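Local structure of CRISPR-associated protein CasA/Cse1 (Thermus thermophilus, 4AN8) at residues A[75-80]-A[202-207]. The protein serves as a subunit of the CRISPR Cascade ribonucleoprotein complex, probably acting in adaptive immunity by helping to select foreign DNA. Sequence-based numbering, arbitrary orientation.
Sequences EDVLDW and TLLLNL
Val77 and Leu204 mark the nearest approach of the two backbones, their CA atoms 6.2 Å apart, where helix 74-83 meets segment 202-207, which runs from helix into loop at Leu207. Val77 has CG1 anti to its own N (chi1 175°), which sets the two methyls against different targets. Val77 CG1 lies 3.5 Å from Leu204 O and 3.7 Å from Leu204 CD2, the two side chains running antiparallel alongside each other. Val77 CG2 instead lies 3.7 Å from Leu207 O. Val77 and Trp80 form an i, i+3 pair on the facing side of their helix; Leu204 comes from the opposing helix and Leu207 from the loop after it, an apolar helix-to-helix-and-loop contact within the Cse1 fold. Trp80 enters by its ring edge, not its face: Trp80 CE3 sits 3.8 Å from Leu204 CD2, close to the indole plane, and Trp80 CZ3 is 4.1 Å from Leu207 CD1. Asp76 O, one helical turn earlier, lies over one indole face, nearer its periphery than its centre. Phe86 touches both leucines, while Leu328 of helix 320-333 packs on Val77. Leu204 O, which the methyl merely touches, is satisfied by a hydrogen bond from His324 NE2. Beyond the interface, Asn206 ND2 bonds Thr202 O at 2.9 Å, nearly straight at 169°, approaching from above the Thr202 carbonyl plane; Pro194 O takes a second bond from ND2.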
ATOM      1  N   GLU A  75     -15.429  19.192   6.558  1.00 34.39           N
ATOM      2  CA  GLU A  75     -16.630  19.808   5.980  1.00 34.39           C
ATOM      3  C   GLU A  75     -16.450  20.176   4.498  1.00 34.39           C
ATOM      4  O   GLU A  75     -17.358  19.968   3.679  1.00 34.39           O
ATOM      5  CB  GLU A  75     -17.051  21.045   6.781  1.00 61.63           C
ATOM      6  CG  GLU A  75     -17.735  20.748   8.119  1.00 61.63           C
ATOM      7  CD  GLU A  75     -16.787  20.221   9.192  1.00 61.63           C
ATOM      8  OE1 GLU A  75     -15.557  20.427   9.082  1.00 61.63           O
ATOM      9  OE2 GLU A  75     -17.282  19.602  10.158  1.00 61.63           O
ATOM     10  N   ASP A  76     -15.283  20.713   4.155  1.00 34.07           N
ATOM     11  CA  ASP A  76     -14.964  21.022   2.767  1.00 34.07           C
ATOM     12  C   ASP A  76     -15.042  19.792   1.874  1.00 34.07           C
ATOM     13  O   ASP A  76     -15.531  19.869   0.750  1.00 34.07           O
ATOM     14  CB  ASP A  76     -13.579  21.657   2.653  1.00 45.29           C
ATOM     15  CG  ASP A  76     -13.471  22.942   3.437  1.00 45.29           C
ATOM     16  OD1 ASP A  76     -14.521  23.552   3.697  1.00 45.29           O
ATOM     17  OD2 ASP A  76     -12.353  23.338   3.810  1.00 45.29           O
ATOM     18  N   VAL A  77     -14.555  18.659   2.365  1.00 25.12           N
ATOM     19  CA  VAL A  77     -14.540  17.447   1.556  1.00 25.12           C
ATOM     20  C   VAL A  77     -15.982  17.025   1.304  1.00 25.12           C
ATOM     21  O   VAL A  77     -16.334  16.601   0.203  1.00 25.12           O
ATOM     22  CB  VAL A  77     -13.746  16.306   2.253  1.00 23.65           C
ATOM     23  CG1 VAL A  77     -13.850  15.031   1.457  1.00 23.65           C
ATOM     24  CG2 VAL A  77     -12.271  16.702   2.402  1.00 23.65           C
ATOM     25  N   LEU A  78     -16.806  17.166   2.340  1.00 28.35           N
ATOM     26  CA  LEU A  78     -18.231  16.860   2.285  1.00 28.35           C
ATOM     27  C   LEU A  78     -18.959  17.717   1.252  1.00 28.35           C
ATOM     28  O   LEU A  78     -19.733  17.207   0.431  1.00 28.35           O
ATOM     29  CB  LEU A  78     -18.854  17.093   3.661  1.00 57.94           C
ATOM     30  CG  LEU A  78     -18.919  15.891   4.591  1.00 57.94           C
ATOM     31  CD1 LEU A  78     -19.350  16.309   5.986  1.00 57.94           C
ATOM     32  CD2 LEU A  78     -19.881  14.863   4.003  1.00 57.94           C
ATOM     33  N   ASP A  79     -18.713  19.018   1.302  1.00 37.73           N
ATOM     34  CA  ASP A  79     -19.195  19.910   0.261  1.00 37.73           C
ATOM     35  C   ASP A  79     -18.885  19.335  -1.118  1.00 37.73           C
ATOM     36  O   ASP A  79     -19.789  19.148  -1.929  1.00 37.73           O
ATOM     37  CB  ASP A  79     -18.549  21.296   0.386  1.00 86.69           C
ATOM     38  CG  ASP A  79     -19.264  22.193   1.377  1.00 86.69           C
ATOM     39  OD1 ASP A  79     -20.510  22.236   1.346  1.00 86.69           O
ATOM     40  OD2 ASP A  79     -18.581  22.862   2.184  1.00 86.69           O
ATOM     41  N   TRP A  80     -17.608  19.069  -1.396  1.00 31.31           N
ATOM     42  CA  TRP A  80     -17.229  18.619  -2.732  1.00 31.31           C
ATOM     43  C   TRP A  80     -17.913  17.314  -3.058  1.00 31.31           C
ATOM     44  O   TRP A  80     -18.230  17.048  -4.208  1.00 31.31           O
ATOM     45  CB  TRP A  80     -15.712  18.479  -2.862  1.00 25.57           C
ATOM     46  CG  TRP A  80     -15.027  19.743  -2.513  1.00 25.57           C
ATOM     47  CD1 TRP A  80     -15.544  21.004  -2.606  1.00 25.57           C
ATOM     48  CD2 TRP A  80     -13.700  19.887  -1.989  1.00 25.57           C
ATOM     49  NE1 TRP A  80     -14.616  21.927  -2.186  1.00 25.57           N
ATOM     50  CE2 TRP A  80     -13.478  21.268  -1.797  1.00 25.57           C
ATOM     51  CE3 TRP A  80     -12.678  18.986  -1.675  1.00 25.57           C
ATOM     52  CZ2 TRP A  80     -12.282  21.768  -1.289  1.00 25.57           C
ATOM     53  CZ3 TRP A  80     -11.488  19.481  -1.176  1.00 25.57           C
ATOM     54  CH2 TRP A  80     -11.298  20.860  -0.990  1.00 25.57           C
ATOM     55  N   THR A 202     -13.026   8.302  -4.241  1.00 21.14           N
ATOM     56  CA  THR A 202     -11.779   7.745  -3.751  1.00 21.14           C
ATOM     57  C   THR A 202     -10.799   8.865  -3.379  1.00 21.14           C
ATOM     58  O   THR A 202     -10.313   8.901  -2.252  1.00 21.14           O
ATOM     59  CB  THR A 202     -11.170   6.746  -4.745  1.00 17.82           C
ATOM     60  OG1 THR A 202     -12.060   5.633  -4.866  1.00 17.82           O
ATOM     61  CG2 THR A 202      -9.795   6.250  -4.246  1.00 17.82           C
ATOM     62  N   LEU A 203     -10.544   9.787  -4.298  1.00 22.00           N
ATOM     63  CA  LEU A 203      -9.738  10.960  -3.951  1.00 22.00           C
ATOM     64  C   LEU A 203     -10.261  11.666  -2.695  1.00 22.00           C
ATOM     65  O   LEU A 203      -9.490  11.970  -1.789  1.00 22.00           O
ATOM     66  CB  LEU A 203      -9.645  11.945  -5.128  1.00 18.18           C
ATOM     67  CG  LEU A 203      -8.862  11.373  -6.312  1.00 18.18           C
ATOM     68  CD1 LEU A 203      -8.811  12.335  -7.472  1.00 18.18           C
ATOM     69  CD2 LEU A 203      -7.426  10.929  -5.909  1.00 18.18           C
ATOM     70  N   LEU A 204     -11.566  11.918  -2.616  1.00 22.38           N
ATOM     71  CA  LEU A 204     -12.136  12.567  -1.424  1.00 22.38           C
ATOM     72  C   LEU A 204     -11.901  11.788  -0.104  1.00 22.38           C
ATOM     73  O   LEU A 204     -11.650  12.390   0.952  1.00 22.38           O
ATOM     74  CB  LEU A 204     -13.636  12.827  -1.612  1.00 18.61           C
ATOM     75  CG  LEU A 204     -14.022  13.895  -2.648  1.00 18.61           C
ATOM     76  CD1 LEU A 204     -15.532  13.874  -2.944  1.00 18.61           C
ATOM     77  CD2 LEU A 204     -13.569  15.287  -2.198  1.00 18.61           C
ATOM     78  N   LEU A 205     -12.004  10.454  -0.176  1.00 19.77           N
ATOM     79  CA  LEU A 205     -11.792   9.592   0.969  1.00 19.77           C
ATOM     80  C   LEU A 205     -10.333   9.581   1.428  1.00 19.77           C
ATOM     81  O   LEU A 205     -10.043   9.144   2.539  1.00 19.77           O
ATOM     82  CB  LEU A 205     -12.271   8.169   0.666  1.00 20.71           C
ATOM     83  CG  LEU A 205     -13.785   7.995   0.502  1.00 20.71           C
ATOM     84  CD1 LEU A 205     -14.117   6.736  -0.283  1.00 20.71           C
ATOM     85  CD2 LEU A 205     -14.477   8.014   1.852  1.00 20.71           C
ATOM     86  N   ASN A 206      -9.423  10.073   0.584  1.00 19.07           N
ATOM     87  CA  ASN A 206      -7.998  10.110   0.931  1.00 19.07           C
ATOM     88  C   ASN A 206      -7.484  11.530   1.127  1.00 19.07           C
ATOM     89  O   ASN A 206      -6.300  11.719   1.416  1.00 19.07           O
ATOM     90  CB  ASN A 206      -7.149   9.399  -0.135  1.00 18.26           C
ATOM     91  CG  ASN A 206      -7.298   7.890  -0.085  1.00 18.26           C
ATOM     92  OD1 ASN A 206      -6.537   7.213   0.599  1.00 18.26           O
ATOM     93  ND2 ASN A 206      -8.307   7.362  -0.787  1.00 18.26           N
ATOM     94  N   LEU A 207      -8.379  12.514   0.984  1.00 23.48           N
ATOM     95  CA  LEU A 207      -7.990  13.919   1.151  1.00 23.48           C
ATOM     96  C   LEU A 207      -8.059  14.366   2.594  1.00 23.48           C
ATOM     97  O   LEU A 207      -8.945  15.125   2.974  1.00 23.48           O
ATOM     98  CB  LEU A 207      -8.843  14.860   0.302  1.00 26.08           C
ATOM     99  CG  LEU A 207      -8.460  15.041  -1.159  1.00 26.08           C
ATOM    100  CD1 LEU A 207      -9.492  15.938  -1.825  1.00 26.08           C
ATOM    101  CD2 LEU A 207      -7.082  15.648  -1.273  1.00 26.08           C
TER